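Local coordinates for aggregation suppressing protein (Salmonella enterica subsp. enterica serovar Typhimurium, PDB 4ZJ9) that probably acts as a small heat-shock chaperone, suppressing the aggregation of other proteins under stress through a dimer-forming alpha-crystallin domain, at residues E74-G78 / N79-T83. Sequence-based numbering, arbitrary orientation.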
ATOM      1  N   GLU A  74     -16.322   3.395  11.667  1.00 48.25           N
ATOM      2  CA  GLU A  74     -17.432   3.609  12.583  1.00 56.64           C
ATOM      3  C   GLU A  74     -18.556   2.710  12.111  1.00 56.35           C
ATOM      4  O   GLU A  74     -18.681   2.413  10.908  1.00 55.85           O
ATOM      5  CB  GLU A  74     -17.864   5.074  12.622  1.00 65.28           C
ATOM      6  CG  GLU A  74     -18.818   5.447  11.495  1.00 76.14           C
ATOM      7  CD  GLU A  74     -18.984   6.953  11.302  1.00 88.00           C
ATOM      8  OE1 GLU A  74     -19.158   7.682  12.315  1.00 85.43           O
ATOM      9  OE2 GLU A  74     -18.947   7.391  10.122  1.00 97.71           O
ATOM     10  N   THR A  75     -19.323   2.232  13.081  1.00 53.40           N
ATOM     11  CA  THR A  75     -20.508   1.405  12.837  1.00 53.46           C
ATOM     12  C   THR A  75     -21.704   2.354  13.088  1.00 57.44           C
ATOM     13  O   THR A  75     -21.808   2.953  14.131  1.00 62.94           O
ATOM     14  CB  THR A  75     -20.494   0.190  13.793  1.00 58.84           C
ATOM     15  OG1 THR A  75     -19.993   0.617  15.065  1.00 79.67           O
ATOM     16  CG2 THR A  75     -19.522  -0.906  13.324  1.00 51.85           C
ATOM     17  N   VAL A  76     -22.547   2.540  12.092  1.00 58.15           N
ATOM     18  CA  VAL A  76     -23.659   3.450  12.161  1.00 66.22           C
ATOM     19  C   VAL A  76     -24.881   2.851  11.449  1.00 68.67           C
ATOM     20  O   VAL A  76     -24.835   2.555  10.258  1.00 71.98           O
ATOM     21  CB  VAL A  76     -23.241   4.779  11.534  1.00 72.05           C
ATOM     22  CG1 VAL A  76     -24.393   5.464  10.809  1.00 82.24           C
ATOM     23  CG2 VAL A  76     -22.660   5.669  12.611  1.00 76.67           C
ATOM     24  N   GLY A  77     -25.984   2.687  12.183  1.00 78.95           N
ATOM     25  CA  GLY A  77     -27.240   2.194  11.599  1.00 77.70           C
ATOM     26  C   GLY A  77     -27.053   0.853  10.909  1.00 73.44           C
ATOM     27  O   GLY A  77     -27.634   0.580   9.834  1.00 74.60           O
ATOM     28  N   GLY A  78     -26.222   0.014  11.524  1.00 62.98           N
ATOM     29  CA  GLY A  78     -25.965  -1.313  10.972  1.00 64.90           C
ATOM     30  C   GLY A  78     -24.960  -1.392   9.822  1.00 55.14           C
ATOM     31  O   GLY A  78     -24.699  -2.479   9.328  1.00 59.48           O
ATOM     32  N   ASN A  79     -24.443  -0.254   9.358  1.00 53.89           N
ATOM     33  CA  ASN A  79     -23.358  -0.269   8.361  1.00 55.20           C
ATOM     34  C   ASN A  79     -21.988   0.136   8.969  1.00 48.19           C
ATOM     35  O   ASN A  79     -21.897   0.979   9.838  1.00 46.74           O
ATOM     36  CB  ASN A  79     -23.742   0.542   7.094  1.00 58.46           C
ATOM     37  CG  ASN A  79     -25.135   0.145   6.543  1.00 67.25           C
ATOM     38  OD1 ASN A  79     -25.397  -1.019   6.221  1.00 62.78           O
ATOM     39  ND2 ASN A  79     -26.028   1.116   6.454  1.00 73.29           N
ATOM     40  N   LEU A  80     -20.950  -0.535   8.475  1.00 46.79           N
ATOM     41  CA  LEU A  80     -19.538  -0.267   8.779  1.00 44.00           C
ATOM     42  C   LEU A  80     -19.060   0.673   7.718  1.00 44.76           C
ATOM     43  O   LEU A  80     -19.134   0.334   6.520  1.00 46.22           O
ATOM     44  CB  LEU A  80     -18.722  -1.552   8.671  1.00 45.74           C
ATOM     45  CG  LEU A  80     -17.204  -1.361   8.751  1.00 47.00           C
ATOM     46  CD1 LEU A  80     -16.814  -0.713  10.078  1.00 49.87           C
ATOM     47  CD2 LEU A  80     -16.536  -2.700   8.594  1.00 47.94           C
ATOM     48  N   ASN A  81     -18.546   1.824   8.161  1.00 41.64           N
ATOM     49  CA  ASN A  81     -18.092   2.869   7.280  1.00 44.90           C
ATOM     50  C   ASN A  81     -16.621   3.071   7.543  1.00 43.05           C
ATOM     51  O   ASN A  81     -16.202   3.216   8.705  1.00 41.25           O
ATOM     52  CB  ASN A  81     -18.859   4.164   7.498  1.00 48.52           C
ATOM     53  CG  ASN A  81     -20.322   4.037   7.102  1.00 56.66           C
ATOM     54  OD1 ASN A  81     -20.668   3.449   6.031  1.00 57.24           O
ATOM     55  ND2 ASN A  81     -21.197   4.566   7.956  1.00 69.15           N
ATOM     56  N   ILE A  82     -15.850   2.990   6.483  1.00 42.32           N
ATOM     57  CA  ILE A  82     -14.423   3.221   6.537  1.00 44.14           C
ATOM     58  C   ILE A  82     -14.146   4.461   5.704  1.00 44.03           C
ATOM     59  O   ILE A  82     -14.361   4.459   4.501  1.00 44.73           O
ATOM     60  CB  ILE A  82     -13.628   2.062   5.906  1.00 46.34           C
ATOM     61  CG1 ILE A  82     -14.084   0.672   6.364  1.00 50.25           C
ATOM     62  CG2 ILE A  82     -12.097   2.311   6.070  1.00 49.94           C
ATOM     63  CD1 ILE A  82     -13.866   0.363   7.805  1.00 59.88           C
ATOM     64  N   THR A  83     -13.624   5.503   6.333  1.00 44.41           N
ATOM     65  CA  THR A  83     -13.426   6.787   5.665  1.00 48.56           C
ATOM     66  C   THR A  83     -11.985   7.201   5.718  1.00 47.20           C
ATOM     67  O   THR A  83     -11.380   7.231   6.771  1.00 47.19           O
ATOM     68  CB  THR A  83     -14.219   7.896   6.375  1.00 50.63           C
ATOM     69  OG1 THR A  83     -15.574   7.469   6.509  1.00 60.23           O
ATOM     70  CG2 THR A  83     -14.157   9.191   5.586  1.00 55.45           C
TER
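Val76 and Asn79 close a tight two-residue beta hairpin, a worked example of how a type I' turn joins neighbouring antiparallel strands. Their backbones bond twice: Val76 N gives a nearly straight bond to Asn79 O (2.8 Å), while Asn79 N reaches Val76 O (3.0 Å) from above the carbonyl plane. Gly77 and Gly78 supply the positive phi angles between them. Two residues along, Glu74 and Asn81 form the next hydrogen-bonded pair, with Asn81 N 2.8 Å from Glu74 O.

Side chains then sort by face. Glu74, Val76, Asn79 and Asn81 share the more open one. Glu74 CG sits between its own backbone N and carbonyl carbon (chi1 83°), and the extended chain beyond it passes Asn81, OE2 lying 4.2 Å from Asn81 CB; the carboxylate stands nearly perpendicular to the Asn81 amide (83°). Asn81 ND2 approaches Val76 CB at 4.1 Å, a loose van der Waals contact, whereas its OD1 is hydrogen-bonded to Ser110 OG. On the other face, chi1 of 171° puts Leu80 CG anti to the backbone N, and the CD1 branch turns back toward the neighbouring strand, 3.7 Å from Glu74 O and 4.2 Å from Thr75 CG2.

The hairpin forms part of one sheet of the alpha-crystallin beta sandwich, with 71-76 outermost in this chain and 79-84 between it and strand 107-112. Ser112 OG is hydrogen-bonded to Asn79 OD1, and Leu80 packs inward on Val119 and Ile133 of the opposing sheet.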